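Local coordinates for thiosulfate sulfurtransferase YnjE (Escherichia coli, PDB 2WLR), which catalyses the transfer of sulfur from thiosulfate to cyanide, yielding thiocyanate and sulfite, as a periplasmic monomer built from rhodanese domains, at residues D212-L224 against T367-R379. Numbering follows the deposited sequence.
Sequences DVYAAARVAQIML and TGWRASETFMYAR
Ser372 OG joins the two helices through a shared water: it donates to Gly368 O (2.7 Å) and accepts from the water, which also donates to Gln221 OE1 and accepts from Arg218 NH1. Glu178 and Asp390 form salt bridges with the same guanidinium. A second water, accepting from Tyr214 N, donates to Glu373 OE1, whose partner oxygen OE2 is hydrogen-bonded to His334 NE2. The helices, from the second and third rhodanese domains, meet at 72°; 369-379 follows the persulfide-forming cysteine, seen here as the sulfinic acid, and Arg370, a probable substrate ligand, lies in its first turn, NE bonding a sulfinate oxygen, NH1 meeting Glu298 and NH2 Tyr306. Trp369 sets its CE3 edge over the Tyr214 face in a T-shaped stack (planes at 83°), while its own face receives Ala215 CA and Arg218 CG. Tyr214 CG, between the backbone N and carbonyl carbon (chi1 73°), places the ring between the Trp369 edge and Arg370 CG, which lies near the ring plane. An alanine here would remove the ring, probably opening a gap under the Trp369 edge and baring the flank of Arg370 CG. Gln221 CG sits over the Phe375 face. Met376, present as selenomethionine, is a knob among Ala217, Ala220, Gln221 and Leu224.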
loop_
_atom_site.group_PDB
_atom_site.type_symbol
_atom_site.label_atom_id
_atom_site.label_comp_id
_atom_site.label_asym_id
_atom_site.label_seq_id
_atom_site.Cartn_x
_atom_site.Cartn_y
_atom_site.Cartn_z
ATOM N N ASP A 212 -2.377 11.571 3.404
ATOM C CA ASP A 212 -2.393 10.231 3.999
ATOM C C ASP A 212 -2.831 9.265 2.903
ATOM O O ASP A 212 -3.820 9.502 2.212
ATOM C CB ASP A 212 -3.400 10.153 5.146
ATOM C CG ASP A 212 -3.110 11.154 6.257
ATOM O OD1 ASP A 212 -1.940 11.294 6.696
ATOM O OD2 ASP A 212 -4.090 11.791 6.696
ATOM N N VAL A 213 -2.115 8.151 2.777
ATOM C CA VAL A 213 -2.385 7.204 1.713
ATOM C C VAL A 213 -3.808 6.676 1.818
ATOM O O VAL A 213 -4.455 6.491 0.797
ATOM C CB VAL A 213 -1.361 6.064 1.741
ATOM C CG1 VAL A 213 -1.764 4.948 0.797
ATOM C CG2 VAL A 213 0.042 6.594 1.372
ATOM N N TYR A 214 -4.291 6.414 3.034
ATOM C CA TYR A 214 -5.606 5.808 3.181
ATOM C C TYR A 214 -6.769 6.616 2.661
ATOM O O TYR A 214 -7.767 6.023 2.279
ATOM C CB TYR A 214 -5.830 5.210 4.575
ATOM C CG TYR A 214 -6.056 6.120 5.766
ATOM C CD1 TYR A 214 -5.685 7.471 5.782
ATOM C CD2 TYR A 214 -6.668 5.594 6.910
ATOM C CE1 TYR A 214 -5.918 8.257 6.904
ATOM C CE2 TYR A 214 -6.901 6.384 8.023
ATOM C CZ TYR A 214 -6.545 7.698 8.006
ATOM O OH TYR A 214 -6.793 8.459 9.133
ATOM N N ALA A 215 -6.629 7.938 2.590
ATOM C CA ALA A 215 -7.673 8.745 1.969
ATOM C C ALA A 215 -7.765 8.466 0.480
ATOM O O ALA A 215 -8.874 8.303 -0.068
ATOM C CB ALA A 215 -7.443 10.240 2.245
ATOM N N ALA A 216 -6.610 8.453 -0.182
ATOM C CA ALA A 216 -6.537 8.127 -1.593
ATOM C C ALA A 216 -7.030 6.698 -1.861
ATOM O O ALA A 216 -7.738 6.442 -2.842
ATOM C CB ALA A 216 -5.124 8.309 -2.099
ATOM N N ALA A 217 -6.681 5.765 -0.974
ATOM C CA ALA A 217 -7.046 4.394 -1.145
ATOM C C ALA A 217 -8.544 4.177 -1.054
ATOM O O ALA A 217 -9.119 3.341 -1.746
ATOM C CB ALA A 217 -6.335 3.484 -0.126
ATOM N N ARG A 218 -9.176 4.917 -0.156
ATOM C CA ARG A 218 -10.620 4.822 0.001
ATOM C C ARG A 218 -11.318 5.201 -1.276
ATOM O O ARG A 218 -12.208 4.482 -1.747
ATOM C CB ARG A 218 -11.049 5.697 1.183
ATOM C CG ARG A 218 -12.568 5.820 1.351
ATOM C CD ARG A 218 -13.244 4.513 1.650
ATOM N NE ARG A 218 -14.573 4.750 2.223
ATOM C CZ ARG A 218 -15.487 3.816 2.480
ATOM N NH1 ARG A 218 -15.289 2.550 2.161
ATOM N NH2 ARG A 218 -16.661 4.190 3.028
ATOM N N VAL A 219 -10.926 6.351 -1.835
ATOM C CA VAL A 219 -11.505 6.802 -3.097
ATOM C C VAL A 219 -11.181 5.783 -4.184
ATOM O O VAL A 219 -12.033 5.422 -4.987
ATOM C CB VAL A 219 -10.999 8.187 -3.479
ATOM C CG1 VAL A 219 -11.534 8.634 -4.836
ATOM C CG2 VAL A 219 -11.390 9.210 -2.416
ATOM N N ALA A 220 -9.947 5.290 -4.213
ATOM C CA ALA A 220 -9.552 4.357 -5.236
ATOM C C ALA A 220 -10.364 3.096 -5.235
ATOM O O ALA A 220 -10.764 2.617 -6.302
ATOM C CB ALA A 220 -8.044 4.010 -5.084
ATOM N N GLN A 221 -10.546 2.475 -4.076
ATOM C CA GLN A 221 -11.242 1.211 -4.016
ATOM C C GLN A 221 -12.697 1.391 -4.472
ATOM O O GLN A 221 -13.259 0.532 -5.165
ATOM C CB GLN A 221 -11.150 0.609 -2.613
ATOM C CG GLN A 221 -11.778 -0.796 -2.438
ATOM C CD GLN A 221 -13.286 -0.773 -2.178
ATOM O OE1 GLN A 221 -13.841 0.256 -1.899
ATOM N NE2 GLN A 221 -13.940 -1.930 -2.320
ATOM N N ILE A 222 -13.306 2.525 -4.097
ATOM C CA ILE A 222 -14.686 2.802 -4.499
ATOM C C ILE A 222 -14.771 3.008 -6.022
ATOM O O ILE A 222 -15.681 2.513 -6.677
ATOM C CB ILE A 222 -15.260 3.985 -3.706
ATOM C CG1 ILE A 222 -15.558 3.525 -2.276
ATOM C CG2 ILE A 222 -16.577 4.493 -4.342
ATOM C CD1 ILE A 222 -15.735 4.648 -1.284
HETATM N N MSE A 223 -13.760 3.645 -6.598
HETATM C CA MSE A 223 -13.709 3.764 -8.067
HETATM C C MSE A 223 -13.569 2.433 -8.761
HETATM O O MSE A 223 -14.179 2.206 -9.825
HETATM C CB MSE A 223 -12.582 4.684 -8.501
HETATM C CG MSE A 223 -12.858 6.124 -8.170
HETATM SE SE MSE A 223 -11.505 7.275 -8.947
HETATM C CE MSE A 223 -12.340 8.989 -8.363
ATOM N N LEU A 224 -12.779 1.515 -8.187
ATOM C CA LEU A 224 -12.608 0.179 -8.782
ATOM C C LEU A 224 -13.949 -0.572 -8.735
ATOM O O LEU A 224 -14.351 -1.204 -9.699
ATOM C CB LEU A 224 -11.518 -0.619 -8.073
ATOM C CG LEU A 224 -10.108 -0.173 -8.417
ATOM C CD1 LEU A 224 -9.148 -0.773 -7.382
ATOM C CD2 LEU A 224 -9.668 -0.579 -9.815
ATOM N N THR A 367 -14.671 2.267 9.647
ATOM C CA THR A 367 -15.583 2.698 8.592
ATOM C C THR A 367 -15.106 2.453 7.155
ATOM O O THR A 367 -15.864 2.686 6.217
ATOM C CB THR A 367 -15.977 4.194 8.713
ATOM O OG1 THR A 367 -14.862 5.031 8.375
ATOM C CG2 THR A 367 -16.527 4.552 10.131
ATOM N N GLY A 368 -13.853 2.034 6.958
ATOM C CA GLY A 368 -13.424 1.537 5.624
ATOM C C GLY A 368 -12.107 2.106 5.093
ATOM O O GLY A 368 -11.571 1.548 4.133
ATOM N N TRP A 369 -11.565 3.189 5.670
ATOM C CA TRP A 369 -10.363 3.837 5.087
ATOM C C TRP A 369 -9.093 2.965 5.176
ATOM O O TRP A 369 -8.421 2.733 4.180
ATOM C CB TRP A 369 -10.046 5.173 5.735
ATOM C CG TRP A 369 -10.912 6.322 5.359
ATOM C CD1 TRP A 369 -12.253 6.315 5.060
ATOM C CD2 TRP A 369 -10.481 7.671 5.295
ATOM N NE1 TRP A 369 -12.663 7.594 4.816
ATOM C CE2 TRP A 369 -11.598 8.444 4.954
ATOM C CE3 TRP A 369 -9.258 8.311 5.514
ATOM C CZ2 TRP A 369 -11.520 9.828 4.807
ATOM C CZ3 TRP A 369 -9.186 9.690 5.355
ATOM C CH2 TRP A 369 -10.303 10.424 5.010
ATOM N N ARG A 370 -8.759 2.474 6.367
ATOM C CA ARG A 370 -7.539 1.662 6.509
ATOM C C ARG A 370 -7.672 0.354 5.698
ATOM O O ARG A 370 -6.716 -0.091 5.073
ATOM C CB ARG A 370 -7.270 1.364 7.979
ATOM C CG ARG A 370 -6.903 2.575 8.795
ATOM C CD ARG A 370 -6.816 2.242 10.277
ATOM N NE ARG A 370 -8.153 2.137 10.847
ATOM C CZ ARG A 370 -8.390 1.832 12.118
ATOM N NH1 ARG A 370 -7.382 1.530 12.935
ATOM N NH2 ARG A 370 -9.639 1.807 12.568
ATOM N N ALA A 371 -8.851 -0.254 5.711
ATOM C CA ALA A 371 -9.147 -1.436 4.917
ATOM C C ALA A 371 -8.929 -1.197 3.435
ATOM O O ALA A 371 -8.532 -2.116 2.703
ATOM C CB ALA A 371 -10.593 -1.881 5.174
ATOM N N SER A 372 -9.176 0.032 2.981
ATOM C CA SER A 372 -8.968 0.326 1.576
ATOM C C SER A 372 -7.511 0.368 1.209
ATOM O O SER A 372 -7.143 -0.058 0.112
ATOM C CB SER A 372 -9.619 1.643 1.219
ATOM O OG SER A 372 -11.018 1.605 1.499
ATOM N N GLU A 373 -6.696 0.914 2.085
ATOM C CA GLU A 373 -5.253 0.897 1.863
ATOM C C GLU A 373 -4.752 -0.542 1.770
ATOM O O GLU A 373 -3.969 -0.875 0.837
ATOM C CB GLU A 373 -4.542 1.691 2.979
ATOM C CG GLU A 373 -3.039 1.727 2.811
ATOM C CD GLU A 373 -2.338 2.698 3.746
ATOM O OE1 GLU A 373 -3.007 3.384 4.563
ATOM O OE2 GLU A 373 -1.096 2.766 3.661
ATOM N N THR A 374 -5.145 -1.420 2.690
ATOM C CA THR A 374 -4.709 -2.807 2.615
ATOM C C THR A 374 -5.265 -3.511 1.393
ATOM O O THR A 374 -4.565 -4.344 0.806
ATOM C CB THR A 374 -5.029 -3.642 3.866
ATOM O OG1 THR A 374 -6.398 -3.514 4.228
ATOM C CG2 THR A 374 -4.173 -3.144 5.032
ATOM N N PHE A 375 -6.512 -3.204 1.022
ATOM C CA PHE A 375 -7.056 -3.733 -0.225
ATOM C C PHE A 375 -6.158 -3.369 -1.402
ATOM O O PHE A 375 -5.832 -4.221 -2.249
ATOM C CB PHE A 375 -8.444 -3.184 -0.494
ATOM C CG PHE A 375 -8.979 -3.516 -1.848
ATOM C CD1 PHE A 375 -8.727 -2.679 -2.904
ATOM C CD2 PHE A 375 -9.764 -4.631 -2.056
ATOM C CE1 PHE A 375 -9.227 -2.963 -4.168
ATOM C CE2 PHE A 375 -10.250 -4.910 -3.330
ATOM C CZ PHE A 375 -9.978 -4.049 -4.375
HETATM N N MSE A 376 -5.781 -2.095 -1.509
HETATM C CA MSE A 376 -4.921 -1.686 -2.627
HETATM C C MSE A 376 -3.575 -2.379 -2.627
HETATM O O MSE A 376 -3.084 -2.755 -3.679
HETATM C CB MSE A 376 -4.781 -0.165 -2.702
HETATM C CG MSE A 376 -6.068 0.598 -2.937
HETATM SE SE MSE A 376 -6.891 0.212 -4.665
HETATM C CE MSE A 376 -5.649 1.257 -5.788
ATOM N N TYR A 377 -2.964 -2.541 -1.460
ATOM C CA TYR A 377 -1.713 -3.300 -1.376
ATOM C C TYR A 377 -1.906 -4.778 -1.793
ATOM O O TYR A 377 -1.163 -5.283 -2.606
ATOM C CB TYR A 377 -1.114 -3.203 0.013
ATOM C CG TYR A 377 -0.704 -1.807 0.451
ATOM C CD1 TYR A 377 -0.458 -0.783 -0.493
ATOM C CD2 TYR A 377 -0.621 -1.487 1.796
ATOM C CE1 TYR A 377 -0.090 0.478 -0.103
ATOM C CE2 TYR A 377 -0.235 -0.214 2.181
ATOM C CZ TYR A 377 0.019 0.752 1.220
ATOM O OH TYR A 377 0.387 2.020 1.630
ATOM N N ALA A 378 -2.932 -5.443 -1.267
ATOM C CA ALA A 378 -3.188 -6.840 -1.634
ATOM C C ALA A 378 -3.465 -6.998 -3.120
ATOM O O ALA A 378 -3.031 -7.935 -3.731
ATOM C CB ALA A 378 -4.386 -7.370 -0.824
ATOM N N ARG A 379 -4.183 -6.037 -3.709
ATOM C CA ARG A 379 -4.420 -6.015 -5.142
ATOM C C ARG A 379 -3.092 -5.942 -5.921
ATOM O O ARG A 379 -2.855 -6.739 -6.845
ATOM C CB ARG A 379 -5.318 -4.832 -5.478
ATOM C CG ARG A 379 -5.593 -4.650 -6.960
ATOM C CD ARG A 379 -6.461 -3.430 -7.193
ATOM N NE ARG A 379 -6.612 -3.029 -8.597
ATOM C CZ ARG A 379 -6.117 -1.926 -9.151
ATOM N NH1 ARG A 379 -5.323 -1.092 -8.495
ATOM N NH2 ARG A 379 -6.375 -1.686 -10.436
HETATM O O HOH W 1 -2.414 5.852 5.328
HETATM O O HOH W 2 -13.487 1.206 0.464
#